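Local coordinates for protein Rab GDP-dissociation inhibitor (Saccharomyces cerevisiae, PDB 2BCG) that inhibits GDP release from Rab GTPases of the yeast secretory pathway such as SEC4, and extracts GDP-bound YPT7 from vacuolar membranes, at residues T19-E23 with S414-D418; S27-V32 with L251-Y255. All coordinates share one frame; numbering follows the deposited sequence.

Contact 1 (T19-E23 with S414-D418); sequences TGITE and SRSYD
The hydroxyl of Y417 ends at the first turn of helix 21-32, where T22 N donates a nearly straight hydrogen bond to Y417 OH (3.0 Å, N-H...O angle 171°). CG2 of I21 packs obliquely against the same ring, 3.6 Å from Y417 CE1, and the two side chains cross at about a right angle. S414 OG donates a short bond of 2.6 Å to E23 OE1, which receives it on its syn lone pair, while the methyl CG2 of T22 rests on S414 CB. E23 gets there by a bend at chi2 (70°), which folds the carboxylate back toward S414. Its other oxygen, OE2, accepts from a water at 2.6 Å that is hydrogen-bonded to Y417 OH. A second water bridges T22 OG1 and R415 O.

G20 is the N-cap residue of helix 21-32, which links the parallel strands 14-17 and 37-40 as the first beta-alpha-beta unit of a Rossmann-like fold, in keeping with the family's clan. Segment 414-418 follows strand 411-413 at one edge of the parallel sheet. G20 has no side chain, which leaves room for Y417 OH beside it, 3.5 Å from G20 C. Replacing E23 by an alanine would remove the carboxylate and would probably leave S414 OG without this acceptor and the bridging water without one of its anchors.

In the next shell, M426 of helix 424-438 touches both T22 and Y417, and S414 bonds through its backbone to A294. A salt bridge from D418 to K89 and a hydrogen bond from Y417 O to R312 hold the 417-418 end of the segment.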
ATOM      1  N   THR A  19      -7.434   9.074  -3.374  1.00 10.34           N
ATOM      2  CA  THR A  19      -6.306   8.514  -2.621  1.00 10.38           C
ATOM      3  C   THR A  19      -5.876   7.149  -3.135  1.00 10.37           C
ATOM      4  O   THR A  19      -5.403   6.313  -2.353  1.00 11.47           O
ATOM      5  CB  THR A  19      -6.611   8.427  -1.109  1.00 10.86           C
ATOM      6  OG1 THR A  19      -7.790   7.626  -0.888  1.00 11.57           O
ATOM      7  CG2 THR A  19      -6.830   9.807  -0.506  1.00 13.94           C
ATOM      8  N   GLY A  20      -5.987   6.927  -4.449  1.00  9.97           N
ATOM      9  CA  GLY A  20      -5.181   5.874  -5.067  1.00  9.45           C
ATOM     10  C   GLY A  20      -3.692   6.016  -4.838  1.00  9.31           C
ATOM     11  O   GLY A  20      -3.172   7.122  -4.585  1.00 10.68           O
ATOM     12  N   ILE A  21      -2.977   4.906  -4.986  1.00  9.45           N
ATOM     13  CA  ILE A  21      -1.536   4.926  -4.730  1.00  9.42           C
ATOM     14  C   ILE A  21      -0.742   5.974  -5.581  1.00  9.69           C
ATOM     15  O   ILE A  21       0.179   6.601  -5.075  1.00 10.59           O
ATOM     16  CB  ILE A  21      -0.945   3.499  -4.892  1.00  9.44           C
ATOM     17  CG1 ILE A  21       0.536   3.438  -4.503  1.00  9.49           C
ATOM     18  CG2 ILE A  21      -1.186   2.929  -6.292  1.00  9.22           C
ATOM     19  CD1 ILE A  21       0.849   3.955  -3.147  1.00 14.83           C
ATOM     20  N   THR A  22      -1.056   6.134  -6.859  1.00  9.97           N
ATOM     21  CA  THR A  22      -0.318   7.125  -7.654  1.00  9.60           C
ATOM     22  C   THR A  22      -0.412   8.501  -7.000  1.00 10.35           C
ATOM     23  O   THR A  22       0.615   9.178  -6.823  1.00 11.10           O
ATOM     24  CB  THR A  22      -0.861   7.170  -9.070  1.00 10.94           C
ATOM     25  OG1 THR A  22      -0.744   5.878  -9.651  1.00 11.75           O
ATOM     26  CG2 THR A  22      -0.137   8.226  -9.917  1.00 12.55           C
ATOM     27  N   GLU A  23      -1.622   8.875  -6.587  1.00  9.85           N
ATOM     28  CA  GLU A  23      -1.858  10.200  -5.983  1.00 10.13           C
ATOM     29  C   GLU A  23      -1.203  10.300  -4.616  1.00 10.38           C
ATOM     30  O   GLU A  23      -0.655  11.344  -4.247  1.00 11.30           O
ATOM     31  CB  GLU A  23      -3.348  10.495  -5.828  1.00 10.62           C
ATOM     32  CG  GLU A  23      -4.023  10.969  -7.096  1.00 10.52           C
ATOM     33  CD  GLU A  23      -4.165   9.899  -8.164  1.00 13.51           C
ATOM     34  OE1 GLU A  23      -4.166  10.265  -9.370  1.00 14.74           O
ATOM     35  OE2 GLU A  23      -4.375   8.713  -7.813  1.00 13.24           O
ATOM     36  N   SER A 414      -3.707  11.020 -13.468  1.00 12.45           N
ATOM     37  CA  SER A 414      -3.069   9.710 -13.532  1.00 12.90           C
ATOM     38  C   SER A 414      -3.791   8.774 -14.504  1.00 12.56           C
ATOM     39  O   SER A 414      -4.962   9.007 -14.873  1.00 13.65           O
ATOM     40  CB  SER A 414      -3.046   9.083 -12.115  1.00 13.12           C
ATOM     41  OG  SER A 414      -4.384   8.997 -11.611  1.00 12.80           O
ATOM     42  N   ARG A 415      -3.115   7.682 -14.855  1.00 13.28           N
ATOM     43  CA  ARG A 415      -3.706   6.617 -15.647  1.00 13.20           C
ATOM     44  C   ARG A 415      -4.442   5.584 -14.759  1.00 12.68           C
ATOM     45  O   ARG A 415      -4.024   5.298 -13.630  1.00 13.41           O
ATOM     46  CB  ARG A 415      -2.604   5.902 -16.437  1.00 14.14           C
ATOM     47  CG  ARG A 415      -1.778   6.801 -17.416  1.00 15.02           C
ATOM     48  CD  ARG A 415      -0.607   6.006 -17.980  1.00 16.23           C
ATOM     49  NE  ARG A 415      -1.157   4.988 -18.874  1.00 19.38           N
ATOM     50  CZ  ARG A 415      -1.455   5.180 -20.155  1.00 21.56           C
ATOM     51  NH1 ARG A 415      -1.202   6.356 -20.744  1.00 22.49           N
ATOM     52  NH2 ARG A 415      -1.989   4.182 -20.859  1.00 23.10           N
ATOM     53  N   SER A 416      -5.536   5.024 -15.265  1.00 12.85           N
ATOM     54  CA  SER A 416      -6.173   3.903 -14.537  1.00 12.89           C
ATOM     55  C   SER A 416      -5.165   2.782 -14.326  1.00 12.76           C
ATOM     56  O   SER A 416      -4.243   2.601 -15.137  1.00 13.49           O
ATOM     57  CB  SER A 416      -7.364   3.327 -15.299  1.00 12.90           C
ATOM     58  OG  SER A 416      -8.317   4.303 -15.607  1.00 13.06           O
ATOM     59  N   TYR A 417      -5.313   2.016 -13.242  1.00 11.86           N
ATOM     60  CA  TYR A 417      -4.349   0.910 -13.006  1.00 12.04           C
ATOM     61  C   TYR A 417      -4.563  -0.188 -14.034  1.00 12.67           C
ATOM     62  O   TYR A 417      -5.698  -0.609 -14.268  1.00 13.13           O
ATOM     63  CB  TYR A 417      -4.502   0.380 -11.575  1.00 12.05           C
ATOM     64  CG  TYR A 417      -4.250   1.500 -10.585  1.00 10.91           C
ATOM     65  CD1 TYR A 417      -2.948   1.988 -10.399  1.00 12.46           C
ATOM     66  CD2 TYR A 417      -5.296   2.121  -9.900  1.00 11.65           C
ATOM     67  CE1 TYR A 417      -2.680   3.063  -9.578  1.00 13.07           C
ATOM     68  CE2 TYR A 417      -5.041   3.198  -9.022  1.00 12.02           C
ATOM     69  CZ  TYR A 417      -3.721   3.659  -8.868  1.00 11.71           C
ATOM     70  OH  TYR A 417      -3.442   4.742  -8.053  1.00 13.39           O
ATOM     71  N   ASP A 418      -3.460  -0.592 -14.658  1.00 12.30           N
ATOM     72  CA  ASP A 418      -3.540  -1.388 -15.878  1.00 12.93           C
ATOM     73  C   ASP A 418      -3.510  -2.895 -15.585  1.00 12.59           C
ATOM     74  O   ASP A 418      -3.580  -3.313 -14.421  1.00 12.00           O
ATOM     75  CB  ASP A 418      -2.449  -0.939 -16.877  1.00 14.40           C
ATOM     76  CG  ASP A 418      -1.026  -1.253 -16.419  1.00 14.21           C
ATOM     77  OD1 ASP A 418      -0.058  -0.622 -16.948  1.00 17.68           O
ATOM     78  OD2 ASP A 418      -0.840  -2.148 -15.574  1.00 13.63           O
TER
HETATM   79  O   HOH W   1      -1.483   5.431 -12.297  1.00 14.84           O
HETATM   80  O   HOH W   2      -5.294   6.448  -8.750  1.00 14.27           O

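Contact 2 (S27-V32 with L251-Y255); sequences SGLLSV and LSAIY
V32 lays its methyl CG2 over one face of the Y255 ring, 3.9 Å from the ring centroid and only 13° off the normal, a CH-pi contact close to the middle of the ring. With chi1 at 169°, CG1 lies anti to the backbone N and CG2 falls beside that nitrogen, the branch that meets the tyrosine. The same methyl also touches L251 CD1 at 4.1 Å, so it has an aromatic and an aliphatic neighbour. At the edge of the ring, in its plane, lies L251 O, while CB of Y255 approaches S31 O to 3.6 Å.

Deeper in, the chemistry turns polar. S252 OG is shared by two serines of the facing helix: it is hydrogen-bonded to S27 OG at 2.8 Å and to S31 OG at 2.9 Å. S27 and S31 are one helical turn apart, so both hydroxyls converge on the single oxygen of S252.

Helix 21-32, which follows the first strand of the Rossmann-like parallel sheet, here meets the C-terminal end of helix 243-254, within the region found experimentally to interact with YPT1. The close approach is at G28, which has no side chain: its CA lies 3.9 Å from the CA of S252, and L251 CD2 packs on G28 CA, also at 3.9 Å.

S27 OG has a further hydrogen bond to Y259 OH, on the strand that follows helix 243-254. Residues A253 to Y255 also reach the other protein chain: I254 makes backbone hydrogen bonds to it, and Y255 packs on one of its apolar side chains.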
ATOM      1  N   SER A  27       1.480  13.009  -3.543  1.00 11.18           N
ATOM      2  CA  SER A  27       1.196  13.865  -2.386  1.00 11.44           C
ATOM      3  C   SER A  27       2.364  13.788  -1.385  1.00 11.60           C
ATOM      4  O   SER A  27       2.860  14.825  -0.886  1.00 12.32           O
ATOM      5  CB  SER A  27      -0.125  13.438  -1.750  1.00 10.99           C
ATOM      6  OG  SER A  27      -0.380  14.199  -0.571  1.00 12.31           O
ATOM      7  N   GLY A  28       2.835  12.573  -1.097  1.00 10.26           N
ATOM      8  CA  GLY A  28       3.992  12.426  -0.188  1.00 11.52           C
ATOM      9  C   GLY A  28       5.261  13.095  -0.694  1.00 12.18           C
ATOM     10  O   GLY A  28       5.916  13.815   0.049  1.00 12.20           O
ATOM     11  N   LEU A  29       5.597  12.869  -1.967  1.00 12.26           N
ATOM     12  CA  LEU A  29       6.825  13.450  -2.533  1.00 12.76           C
ATOM     13  C   LEU A  29       6.775  14.960  -2.539  1.00 11.75           C
ATOM     14  O   LEU A  29       7.780  15.633  -2.230  1.00 13.49           O
ATOM     15  CB  LEU A  29       7.074  12.930  -3.962  1.00 12.76           C
ATOM     16  CG  LEU A  29       7.401  11.437  -4.041  1.00 13.70           C
ATOM     17  CD1 LEU A  29       7.468  11.039  -5.477  1.00 15.24           C
ATOM     18  CD2 LEU A  29       8.700  11.087  -3.274  1.00 14.60           C
ATOM     19  N   LEU A  30       5.619  15.513  -2.893  1.00 11.91           N
ATOM     20  CA  LEU A  30       5.498  16.969  -2.946  1.00 13.00           C
ATOM     21  C   LEU A  30       5.509  17.595  -1.543  1.00 13.42           C
ATOM     22  O   LEU A  30       6.107  18.642  -1.361  1.00 13.41           O
ATOM     23  CB  LEU A  30       4.252  17.351  -3.712  1.00 12.75           C
ATOM     24  CG  LEU A  30       4.345  17.011  -5.217  1.00 12.98           C
ATOM     25  CD1 LEU A  30       2.972  17.090  -5.856  1.00 15.63           C
ATOM     26  CD2 LEU A  30       5.327  17.993  -5.954  1.00 15.53           C
ATOM     27  N   SER A  31       4.885  16.950  -0.549  1.00 12.42           N
ATOM     28  CA  SER A  31       4.968  17.400   0.828  1.00 12.61           C
ATOM     29  C   SER A  31       6.440  17.370   1.278  1.00 12.39           C
ATOM     30  O   SER A  31       6.933  18.342   1.899  1.00 13.59           O
ATOM     31  CB  SER A  31       4.073  16.563   1.746  1.00 12.73           C
ATOM     32  OG  SER A  31       2.708  16.901   1.532  1.00 12.56           O
ATOM     33  N   VAL A  32       7.137  16.279   0.955  1.00 12.57           N
ATOM     34  CA  VAL A  32       8.579  16.187   1.278  1.00 13.92           C
ATOM     35  C   VAL A  32       9.384  17.329   0.633  1.00 14.99           C
ATOM     36  O   VAL A  32      10.327  17.844   1.263  1.00 17.50           O
ATOM     37  CB  VAL A  32       9.161  14.800   0.891  1.00 14.46           C
ATOM     38  CG1 VAL A  32      10.707  14.810   0.967  1.00 15.16           C
ATOM     39  CG2 VAL A  32       8.615  13.751   1.832  1.00 14.35           C
ATOM     40  N   LEU A 251       3.040   9.710   5.072  1.00 10.59           N
ATOM     41  CA  LEU A 251       4.265  10.496   4.736  1.00 10.09           C
ATOM     42  C   LEU A 251       3.879  11.947   4.407  1.00 10.14           C
ATOM     43  O   LEU A 251       4.471  12.915   4.924  1.00 11.31           O
ATOM     44  CB  LEU A 251       4.982   9.865   3.538  1.00 11.25           C
ATOM     45  CG  LEU A 251       6.216  10.630   3.060  1.00 11.12           C
ATOM     46  CD1 LEU A 251       7.406  10.484   4.016  1.00 13.74           C
ATOM     47  CD2 LEU A 251       6.566  10.138   1.655  1.00 11.85           C
ATOM     48  N   SER A 252       2.863  12.108   3.566  1.00 10.29           N
ATOM     49  CA  SER A 252       2.410  13.453   3.230  1.00  9.81           C
ATOM     50  C   SER A 252       1.960  14.216   4.494  1.00  9.34           C
ATOM     51  O   SER A 252       2.346  15.375   4.685  1.00 10.88           O
ATOM     52  CB  SER A 252       1.246  13.397   2.243  1.00 10.46           C
ATOM     53  OG  SER A 252       0.904  14.707   1.855  1.00 10.89           O
ATOM     54  N   ALA A 253       1.159  13.570   5.333  1.00 10.27           N
ATOM     55  CA  ALA A 253       0.645  14.242   6.565  1.00  9.94           C
ATOM     56  C   ALA A 253       1.799  14.674   7.471  1.00 11.39           C
ATOM     57  O   ALA A 253       1.796  15.768   8.031  1.00 11.39           O
ATOM     58  CB  ALA A 253      -0.304  13.300   7.303  1.00 10.58           C
ATOM     59  N   ILE A 254       2.812  13.823   7.592  1.00 11.09           N
ATOM     60  CA  ILE A 254       3.961  14.161   8.430  1.00 11.73           C
ATOM     61  C   ILE A 254       4.622  15.437   7.928  1.00 11.60           C
ATOM     62  O   ILE A 254       5.063  16.286   8.719  1.00 13.30           O
ATOM     63  CB  ILE A 254       4.978  12.983   8.450  1.00 11.07           C
ATOM     64  CG1 ILE A 254       4.417  11.846   9.300  1.00 11.31           C
ATOM     65  CG2 ILE A 254       6.338  13.431   8.980  1.00 12.63           C
ATOM     66  CD1 ILE A 254       5.074  10.536   9.078  1.00 12.97           C
ATOM     67  N   TYR A 255       4.725  15.552   6.612  1.00 12.21           N
ATOM     68  CA  TYR A 255       5.404  16.689   6.011  1.00 13.52           C
ATOM     69  C   TYR A 255       4.485  17.850   5.704  1.00 13.95           C
ATOM     70  O   TYR A 255       4.859  18.751   4.955  1.00 16.30           O
ATOM     71  CB  TYR A 255       6.201  16.265   4.767  1.00 14.45           C
ATOM     72  CG  TYR A 255       7.486  15.584   5.142  1.00 14.16           C
ATOM     73  CD1 TYR A 255       8.684  16.315   5.217  1.00 15.91           C
ATOM     74  CD2 TYR A 255       7.513  14.227   5.449  1.00 15.93           C
ATOM     75  CE1 TYR A 255       9.879  15.683   5.547  1.00 17.12           C
ATOM     76  CE2 TYR A 255       8.706  13.584   5.792  1.00 18.26           C
ATOM     77  CZ  TYR A 255       9.887  14.321   5.856  1.00 18.58           C
ATOM     78  OH  TYR A 255      11.087  13.673   6.183  1.00 22.77           O
TER

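How the contacts relate
Both contacts use helix 21-32, contact 1 at its N-terminal turn and contact 2 at its C-terminal half, with centres about 17 Å apart. Contact 1 lies nearer the middle of the chain, about 9 Å from its centre against 22 Å for contact 2, and joins the helix to an irregular loop. Its chemistry is mixed: a carboxylate, a tyrosine hydroxyl, a backbone N-H and two waters. Contact 2 pairs two helices without bridging water around a serine cluster. Both are largely buried, but contact 2 ends in an apolar patch at the exposed V32. In each, a glycine lies at a point of close approach. Only contact 2 borders the other protein chain.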